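Local coordinates for MglB (Myxococcus xanthus, PDB 6H5B), which probably acts as a molecular adaptor and regulator of guanine-nucleotide exchange on a small GTPase, through its Roadblock/LC7 fold, at residues Lys30-Val35 with Val100-Ile105. Sequence-based numbering, arbitrary orientation.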
ATOM      1  N   LYS B  30       0.023  -1.605  12.391  1.00 61.36           N
ATOM      2  CA  LYS B  30      -1.329  -1.402  12.909  1.00 57.92           C
ATOM      3  C   LYS B  30      -2.375  -1.755  11.857  1.00 52.82           C
ATOM      4  O   LYS B  30      -3.316  -2.511  12.127  1.00 54.35           O
ATOM      5  CB  LYS B  30      -1.493   0.043  13.378  1.00 56.76           C
ATOM      6  CG  LYS B  30      -2.799   0.342  14.104  1.00 55.82           C
ATOM      7  CD  LYS B  30      -2.692   1.696  14.804  1.00 65.84           C
ATOM      8  CE  LYS B  30      -3.951   2.078  15.566  1.00 75.18           C
ATOM      9  NZ  LYS B  30      -3.841   3.455  16.138  1.00 78.21           N
ATOM     10  N   VAL B  31      -2.236  -1.211  10.649  1.00 50.36           N
ATOM     11  CA  VAL B  31      -3.180  -1.522   9.581  1.00 46.72           C
ATOM     12  C   VAL B  31      -2.479  -1.360   8.241  1.00 39.69           C
ATOM     13  O   VAL B  31      -1.524  -0.590   8.105  1.00 42.33           O
ATOM     14  CB  VAL B  31      -4.455  -0.649   9.656  1.00 49.89           C
ATOM     15  CG1 VAL B  31      -4.130   0.817   9.375  1.00 51.63           C
ATOM     16  CG2 VAL B  31      -5.501  -1.177   8.698  1.00 49.42           C
ATOM     17  N   VAL B  32      -2.972  -2.087   7.241  1.00 36.00           N
ATOM     18  CA  VAL B  32      -2.408  -2.070   5.897  1.00 37.39           C
ATOM     19  C   VAL B  32      -3.534  -2.033   4.883  1.00 40.53           C
ATOM     20  O   VAL B  32      -4.516  -2.769   5.006  1.00 44.67           O
ATOM     21  CB  VAL B  32      -1.522  -3.299   5.633  1.00 42.53           C
ATOM     22  CG1 VAL B  32      -1.336  -3.496   4.132  1.00 39.03           C
ATOM     23  CG2 VAL B  32      -0.184  -3.152   6.339  1.00 45.84           C
ATOM     24  N   PHE B  33      -3.367  -1.206   3.857  1.00 36.64           N
ATOM     25  CA  PHE B  33      -4.307  -1.113   2.753  1.00 40.95           C
ATOM     26  C   PHE B  33      -3.560  -1.225   1.435  1.00 43.15           C
ATOM     27  O   PHE B  33      -2.444  -0.722   1.293  1.00 45.33           O
ATOM     28  CB  PHE B  33      -5.081   0.204   2.779  1.00 43.09           C
ATOM     29  CG  PHE B  33      -5.864   0.419   4.035  1.00 48.76           C
ATOM     30  CD1 PHE B  33      -7.215   0.100   4.088  1.00 51.33           C
ATOM     31  CD2 PHE B  33      -5.255   0.941   5.166  1.00 47.66           C
ATOM     32  CE1 PHE B  33      -7.943   0.299   5.247  1.00 52.44           C
ATOM     33  CE2 PHE B  33      -5.972   1.145   6.326  1.00 47.19           C
ATOM     34  CZ  PHE B  33      -7.319   0.823   6.370  1.00 50.46           C
ATOM     35  N   LEU B  34      -4.188  -1.877   0.470  1.00 43.64           N
ATOM     36  CA  LEU B  34      -3.691  -1.941  -0.893  1.00 46.35           C
ATOM     37  C   LEU B  34      -4.805  -1.418  -1.781  1.00 50.52           C
ATOM     38  O   LEU B  34      -5.886  -2.026  -1.843  1.00 55.01           O
ATOM     39  CB  LEU B  34      -3.289  -3.362  -1.272  1.00 41.43           C
ATOM     40  CG  LEU B  34      -2.619  -3.441  -2.634  1.00 34.09           C
ATOM     41  CD1 LEU B  34      -1.235  -2.857  -2.513  1.00 32.66           C
ATOM     42  CD2 LEU B  34      -2.557  -4.880  -3.102  1.00 34.70           C
ATOM     43  N   VAL B  35      -4.548  -0.273  -2.422  1.00 47.88           N
ATOM     44  CA  VAL B  35      -5.548   0.449  -3.202  1.00 44.58           C
ATOM     45  C   VAL B  35      -5.067   0.612  -4.637  1.00 45.31           C
ATOM     46  O   VAL B  35      -3.880   0.801  -4.909  1.00 53.85           O
ATOM     47  CB  VAL B  35      -5.879   1.832  -2.600  1.00 38.01           C
ATOM     48  CG1 VAL B  35      -6.108   1.717  -1.106  1.00 34.94           C
ATOM     49  CG2 VAL B  35      -4.762   2.808  -2.902  1.00 45.06           C
ATOM     50  N   VAL B 100      -0.578   0.122  -8.185  1.00 51.59           N
ATOM     51  CA  VAL B 100      -1.190  -0.011  -6.870  1.00 41.68           C
ATOM     52  C   VAL B 100      -0.402   0.794  -5.843  1.00 44.46           C
ATOM     53  O   VAL B 100       0.738   1.205  -6.073  1.00 51.35           O
ATOM     54  CB  VAL B 100      -1.334  -1.490  -6.445  1.00 38.61           C
ATOM     55  CG1 VAL B 100      -0.421  -1.816  -5.294  1.00 45.84           C
ATOM     56  CG2 VAL B 100      -2.770  -1.785  -6.084  1.00 35.36           C
ATOM     57  N   VAL B 101      -1.044   1.026  -4.696  1.00 47.19           N
ATOM     58  CA  VAL B 101      -0.450   1.734  -3.570  1.00 46.86           C
ATOM     59  C   VAL B 101      -0.605   0.886  -2.316  1.00 48.94           C
ATOM     60  O   VAL B 101      -1.654   0.259  -2.101  1.00 44.71           O
ATOM     61  CB  VAL B 101      -1.106   3.113  -3.357  1.00 47.50           C
ATOM     62  CG1 VAL B 101      -0.269   3.955  -2.402  1.00 43.55           C
ATOM     63  CG2 VAL B 101      -1.337   3.816  -4.689  1.00 52.52           C
ATOM     64  N   LEU B 102       0.443   0.877  -1.492  1.00 49.48           N
ATOM     65  CA  LEU B 102       0.471   0.194  -0.205  1.00 52.65           C
ATOM     66  C   LEU B 102       0.541   1.245   0.894  1.00 51.12           C
ATOM     67  O   LEU B 102       1.495   2.031   0.946  1.00 53.30           O
ATOM     68  CB  LEU B 102       1.666  -0.753  -0.108  1.00 51.47           C
ATOM     69  CG  LEU B 102       1.456  -2.231  -0.437  1.00 44.91           C
ATOM     70  CD1 LEU B 102       2.807  -2.904  -0.617  1.00 43.52           C
ATOM     71  CD2 LEU B 102       0.651  -2.915   0.668  1.00 34.64           C
ATOM     72  N   VAL B 103      -0.455   1.234   1.774  1.00 43.57           N
ATOM     73  CA  VAL B 103      -0.577   2.178   2.875  1.00 39.57           C
ATOM     74  C   VAL B 103      -0.387   1.401   4.167  1.00 37.99           C
ATOM     75  O   VAL B 103      -1.064   0.396   4.397  1.00 38.12           O
ATOM     76  CB  VAL B 103      -1.953   2.861   2.862  1.00 39.91           C
ATOM     77  CG1 VAL B 103      -1.987   4.010   3.861  1.00 33.88           C
ATOM     78  CG2 VAL B 103      -2.286   3.323   1.459  1.00 44.34           C
ATOM     79  N   VAL B 104       0.511   1.873   5.017  1.00 41.81           N
ATOM     80  CA  VAL B 104       0.757   1.220   6.293  1.00 48.53           C
ATOM     81  C   VAL B 104       0.642   2.253   7.399  1.00 49.54           C
ATOM     82  O   VAL B 104       1.293   3.301   7.353  1.00 50.91           O
ATOM     83  CB  VAL B 104       2.139   0.544   6.328  1.00 46.77           C
ATOM     84  CG1 VAL B 104       2.324  -0.202   7.642  1.00 47.13           C
ATOM     85  CG2 VAL B 104       2.292  -0.400   5.151  1.00 45.05           C
ATOM     86  N   ILE B 105      -0.176   1.951   8.394  1.00 45.94           N
ATOM     87  CA  ILE B 105      -0.307   2.778   9.576  1.00 41.88           C
ATOM     88  C   ILE B 105       0.309   1.985  10.710  1.00 54.03           C
ATOM     89  O   ILE B 105      -0.099   0.845  10.973  1.00 59.65           O
ATOM     90  CB  ILE B 105      -1.770   3.123   9.867  1.00 36.62           C
ATOM     91  CG1 ILE B 105      -2.451   3.580   8.582  1.00 32.59           C
ATOM     92  CG2 ILE B 105      -1.844   4.193  10.937  1.00 45.04           C
ATOM     93  CD1 ILE B 105      -3.916   3.900   8.753  1.00 30.11           C
TER
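Val32 has CG1 anti to the backbone N (chi1 161°) and CG2 beside that nitrogen, which sends its two methyls to different neighbours on the strand opposite: CG2 lies alongside Val104 CG2 at 3.9 Å, while CG1 slants across to Leu102 CD2, 4.0 Å away. On the other face, Phe33 swings CG to the side of its own N (chi1 -59°), carrying the ring back along the strand until Ile105 CD1 comes up to its edge, near the ring plane, 4.2 Å from CE2. Behind the ring, Phe33 CB packs on Val103 CB, and Val35 CG2 sits 3.7 Å from Val101 CB. An alanine in place of Val32 would probably take from Leu102 CD2 and Val104 CG2 the methyls they pack on and open a gap under helix 14-27. Here strand 100-106 is the central strand of the five-stranded antiparallel Roadblock/LC7 sheet, and strand 31-36 is its neighbour, between it and strand 41-46. Helix 14-27 covers the face with Val32, Leu34 and Leu102; helix 53-74 covers the one with Phe33, Val35 and Val101. The backbones are joined at the hydrogen-bonded pairs Val31-Ile105, Phe33-Val103 and Val35-Val101. Val103 N reaches Phe33 O at 2.8 Å in an almost straight bond (174° at the hydrogen), and Phe33 N returns to Val103 O at 2.9 Å; both donors lie in the carbonyl planes. Between these pairs, Val32 CA gives a CA-H...O contact to Val103 O. At the far end Lys30 and Val31 both face Ile105, a classic beta bulge, and the Lys30 chain runs out, extended, to a salt bridge between NZ and Asp89.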